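Local coordinates for lipoprotein (Colwellia psychrerythraea, PDB 3O0Y) that is of unknown function but is a putative lipoprotein whose family is related to metallopeptidases, so that a peptidase-like role is possible, at residues A[437-441]-A[442-446]; A[473-476]-A[477-480]. All blocks are in the same frame, centred on the assembly; numbering follows the deposited sequence.

Contact 1 of 2, residues A[437-441]-A[442-446]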
# COMPACT_ATOMS: atom_id res chain seq x y z
N TYR A 437 1.35 -7.05 14.51
CA TYR A 437 0.09 -7.66 14.16
C TYR A 437 -0.50 -7.13 12.91
O TYR A 437 -1.09 -7.88 12.10
CB TYR A 437 -0.89 -7.60 15.34
CG TYR A 437 -0.37 -8.17 16.65
CD1 TYR A 437 0.48 -9.28 16.72
CD2 TYR A 437 -0.67 -7.56 17.86
CE1 TYR A 437 0.96 -9.74 17.87
CE2 TYR A 437 -0.23 -8.05 19.02
CZ TYR A 437 0.60 -9.13 19.06
OH TYR A 437 1.14 -9.58 20.28
N HIS A 438 -0.36 -5.82 12.68
CA HIS A 438 -0.83 -5.17 11.51
C HIS A 438 -0.14 -5.64 10.24
O HIS A 438 -0.83 -5.98 9.25
CB HIS A 438 -0.54 -3.71 11.68
CG HIS A 438 -1.01 -2.85 10.55
ND1 HIS A 438 -0.32 -2.66 9.40
CD2 HIS A 438 -2.21 -2.22 10.36
CE1 HIS A 438 -0.92 -1.78 8.64
NE2 HIS A 438 -2.13 -1.57 9.14
N GLU A 439 1.18 -5.79 10.30
CA GLU A 439 1.97 -6.09 9.09
C GLU A 439 1.98 -7.55 8.77
O GLU A 439 2.02 -7.97 7.58
CB GLU A 439 3.37 -5.53 9.20
CG GLU A 439 3.52 -3.97 9.32
CD GLU A 439 3.00 -3.17 8.19
OE1 GLU A 439 2.54 -3.71 7.20
OE2 GLU A 439 3.07 -1.93 8.34
N ALA A 440 2.06 -8.36 9.80
CA ALA A 440 2.22 -9.80 9.63
C ALA A 440 0.94 -10.52 9.94
O ALA A 440 0.05 -10.50 9.07
CB ALA A 440 3.46 -10.31 10.36
N ASN A 441 0.83 -11.27 11.04
CA ASN A 441 -0.32 -12.01 11.41
C ASN A 441 -0.99 -11.44 12.68
O ASN A 441 -0.30 -11.11 13.64
CB ASN A 441 0.10 -13.43 11.74
CG ASN A 441 0.73 -14.14 10.51
OD1 ASN A 441 0.43 -13.76 9.34
ND2 ASN A 441 1.51 -15.15 10.76
N PRO A 442 -2.31 -11.34 12.66
CA PRO A 442 -3.34 -11.74 11.70
C PRO A 442 -3.67 -10.66 10.66
O PRO A 442 -4.65 -10.85 9.91
CB PRO A 442 -4.58 -11.92 12.60
CG PRO A 442 -4.25 -11.27 13.82
CD PRO A 442 -2.89 -10.82 13.91
N GLY A 443 -2.77 -9.70 10.47
CA GLY A 443 -2.99 -8.61 9.52
C GLY A 443 -2.63 -8.85 8.04
O GLY A 443 -3.07 -9.83 7.45
N HIS A 444 -1.78 -8.02 7.48
CA HIS A 444 -1.56 -8.05 6.05
C HIS A 444 -1.09 -9.39 5.52
O HIS A 444 -1.63 -9.83 4.51
CB HIS A 444 -0.56 -7.01 5.61
CG HIS A 444 -1.06 -5.60 5.59
ND1 HIS A 444 -2.34 -5.25 5.18
CD2 HIS A 444 -0.43 -4.44 5.90
CE1 HIS A 444 -2.44 -3.92 5.20
NE2 HIS A 444 -1.30 -3.41 5.64
N HIS A 445 -0.10 -10.02 6.13
CA HIS A 445 0.43 -11.28 5.59
C HIS A 445 -0.66 -12.36 5.58
O HIS A 445 -0.91 -13.04 4.57
CB HIS A 445 1.67 -11.76 6.34
CG HIS A 445 2.13 -13.10 5.84
ND1 HIS A 445 2.71 -13.23 4.60
CD2 HIS A 445 1.92 -14.37 6.30
CE1 HIS A 445 2.92 -14.52 4.35
NE2 HIS A 445 2.43 -15.25 5.36
N TRP A 446 -1.35 -12.53 6.71
CA TRP A 446 -2.32 -13.58 6.83
C TRP A 446 -3.40 -13.38 5.73
O TRP A 446 -3.78 -14.33 5.05
CB TRP A 446 -2.90 -13.62 8.23
CG TRP A 446 -3.61 -14.91 8.59
CD1 TRP A 446 -4.96 -15.12 8.65
CD2 TRP A 446 -3.00 -16.10 9.05
NE1 TRP A 446 -5.22 -16.37 9.11
CE2 TRP A 446 -4.04 -17.01 9.35
CE3 TRP A 446 -1.67 -16.50 9.25
CZ2 TRP A 446 -3.81 -18.28 9.83
CZ3 TRP A 446 -1.46 -17.76 9.73
CH2 TRP A 446 -2.50 -18.62 10.07
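His438 and His444 meet as side-by-side imidazoles pointing the same way, CE1 of His438 lying 3.4 Å from NE2 of His444, with the ring planes 75° apart. CG of His438 stands anti to its backbone N (chi1 -178°), which brings this ring alongside its partner. Near the ring plane of His444, Glu439 OE1 approaches to 3.3 Å from CD2; a bend at chi2 turns the carboxylate toward the ring. With an alanine here instead of His438, the NE2 side of His444 would probably lose its imidazole neighbour and a gap open there, although Glu439 still lines the CD2 edge. Behind the side chains, His444 N bonds to His438 O at 2.9 Å. The cis peptide before Pro442 lies in a bulge spanned by bonds, weak at both ends, from each amide of 443-446 to the carbonyl six residues earlier. Gly443, N-cap of the next helix, makes a CA-H...O contact with His438 O, which a CB would clash with. His445 is fixed by bonds to Tyr404 and Tyr384 O. A sulfate, probably from the crystallisation liquor, lies about 4 Å from the Glu439 side chain. The His-Glu-x-x-x-x-His array resembles HExxH with two extra residues between the histidines; a metal-binding role is possible but only inferred.

Contact 2 of 2, residues A[473-476]-A[477-480]; sequences WALY and SEQV
Trp473 and Ser477, one turn apart, open the backbone bonding of this helical segment: Ser477 N reaches Trp473 O at 2.8 Å. Glu478 N bonds to Ala474 O at 3.2 Å, and Val480 N closes on Tyr476 O at 2.9 Å. Gln479 N holds Leu475 O only weakly.

Among the polar side chains, Ser477 OG, beside its own backbone N (chi1 -79°), comes within 3.0 Å of Trp473 NE1, but at an angle too poor for a bond. It also lies 3.1 Å from Trp473 O, an acceptor that competes with Pro442 O for its one proton. The indole N-H is itself used on Pro442 O. All of this belongs to helix 467-483, an alpha helix whose i to i+4 spacing sets one face against helices 432-439 and 444-452 and another against helices 555-574 and 580-588. In gluzincin metallopeptidases a helix after the HExxH motif supplies a glutamate to the metal; this helix likewise brings glutamate up to the histidine-bearing segment, but a like role is only inferred.

Of the apolar side chains, Tyr476 packs on both helices 555-574 and 580-588, and Leu475 on Met560. Val480 CG2 sits over one face of the Tyr476 ring, 3.6 Å from its centroid and 30° off the normal, a CH-pi contact; CG2 is tightest against CE2 of Tyr476, at 3.2 Å. The phenol OH is bonded to His584 and Arg567, which fixes the far end of the ring. In a separate van der Waals contact, Leu475 CD1 lies 3.4 Å from OE2 of Glu478, whose other oxygen, OE1, bonds to Thr434.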
# COMPACT_ATOMS: atom_id res chain seq x y z
N TRP A 473 -9.03 -4.45 7.14
CA TRP A 473 -8.77 -5.78 7.72
C TRP A 473 -7.59 -5.70 8.71
O TRP A 473 -7.66 -6.26 9.80
CB TRP A 473 -8.45 -6.82 6.62
CG TRP A 473 -7.91 -8.10 7.31
CD1 TRP A 473 -6.63 -8.41 7.51
CD2 TRP A 473 -8.68 -8.98 8.14
NE1 TRP A 473 -6.54 -9.48 8.37
CE2 TRP A 473 -7.79 -9.85 8.74
CE3 TRP A 473 -10.03 -9.17 8.33
CZ2 TRP A 473 -8.22 -10.85 9.61
CZ3 TRP A 473 -10.46 -10.14 9.20
CH2 TRP A 473 -9.56 -11.01 9.77
N ALA A 474 -6.51 -5.06 8.30
CA ALA A 474 -5.29 -5.08 9.13
C ALA A 474 -5.55 -4.32 10.43
O ALA A 474 -5.15 -4.76 11.49
CB ALA A 474 -4.08 -4.52 8.38
N LEU A 475 -6.28 -3.19 10.36
CA LEU A 475 -6.64 -2.48 11.59
C LEU A 475 -7.60 -3.28 12.48
O LEU A 475 -7.41 -3.34 13.73
CB LEU A 475 -7.21 -1.08 11.21
CG LEU A 475 -7.41 -0.04 12.29
CD1 LEU A 475 -6.07 0.21 13.05
CD2 LEU A 475 -8.06 1.23 11.68
N TYR A 476 -8.58 -3.99 11.87
CA TYR A 476 -9.43 -4.93 12.61
C TYR A 476 -8.60 -6.00 13.29
O TYR A 476 -8.89 -6.30 14.46
CB TYR A 476 -10.50 -5.52 11.68
CG TYR A 476 -11.22 -6.70 12.25
CD1 TYR A 476 -12.31 -6.54 13.07
CD2 TYR A 476 -10.85 -7.97 11.91
CE1 TYR A 476 -12.95 -7.68 13.66
CE2 TYR A 476 -11.48 -9.09 12.48
CZ TYR A 476 -12.57 -8.94 13.29
OH TYR A 476 -13.11 -10.11 13.91
N SER A 477 -7.57 -6.56 12.61
CA SER A 477 -6.61 -7.59 13.10
C SER A 477 -5.97 -7.14 14.39
O SER A 477 -5.79 -7.95 15.32
CB SER A 477 -5.38 -7.76 12.10
OG SER A 477 -6.01 -8.53 11.15
N GLU A 478 -5.63 -5.88 14.45
CA GLU A 478 -4.99 -5.31 15.63
C GLU A 478 -5.90 -5.38 16.86
O GLU A 478 -5.43 -5.60 17.99
CB GLU A 478 -4.52 -3.87 15.37
CG GLU A 478 -3.34 -3.74 14.35
CD GLU A 478 -3.03 -2.28 14.02
OE1 GLU A 478 -2.38 -1.58 14.88
OE2 GLU A 478 -3.38 -1.81 12.91
N GLN A 479 -7.19 -5.19 16.62
CA GLN A 479 -8.18 -5.30 17.70
C GLN A 479 -8.43 -6.73 18.06
O GLN A 479 -8.50 -7.08 19.23
CB GLN A 479 -9.52 -4.63 17.37
CG GLN A 479 -10.52 -4.77 18.51
CD GLN A 479 -11.78 -3.95 18.19
OE1 GLN A 479 -11.67 -2.76 17.84
NE2 GLN A 479 -12.94 -4.54 18.36
N VAL A 480 -8.55 -7.60 17.06
CA VAL A 480 -8.68 -9.02 17.33
C VAL A 480 -7.49 -9.55 18.16
O VAL A 480 -7.68 -10.40 19.01
CB VAL A 480 -8.78 -9.87 16.04
CG1 VAL A 480 -8.79 -11.43 16.42
CG2 VAL A 480 -10.11 -9.59 15.38

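In the fold
From the N terminus the chain runs through a long series of helices, then the three-stranded sheet, before helix 432-439. At contact 1 an irregular bulge interrupts the helical course, and helix 444-452 carries on in nearly the same direction. Helix 459-462 follows, and then helix 467-483, where contact 2 closes no loop, being successive turns of one helix. The two stand in series, neither enclosing nor crossing the other, with centres about 8 Å apart. They join at the bulge, where Pro442 O meets the Trp473 indole, while His438 packs on Ala474 and Glu478. Together they tie helices 432-439 and 444-452 to helix 467-483, which carries Glu471 beside His444 and continues the packing to helices 555-574 and 580-588.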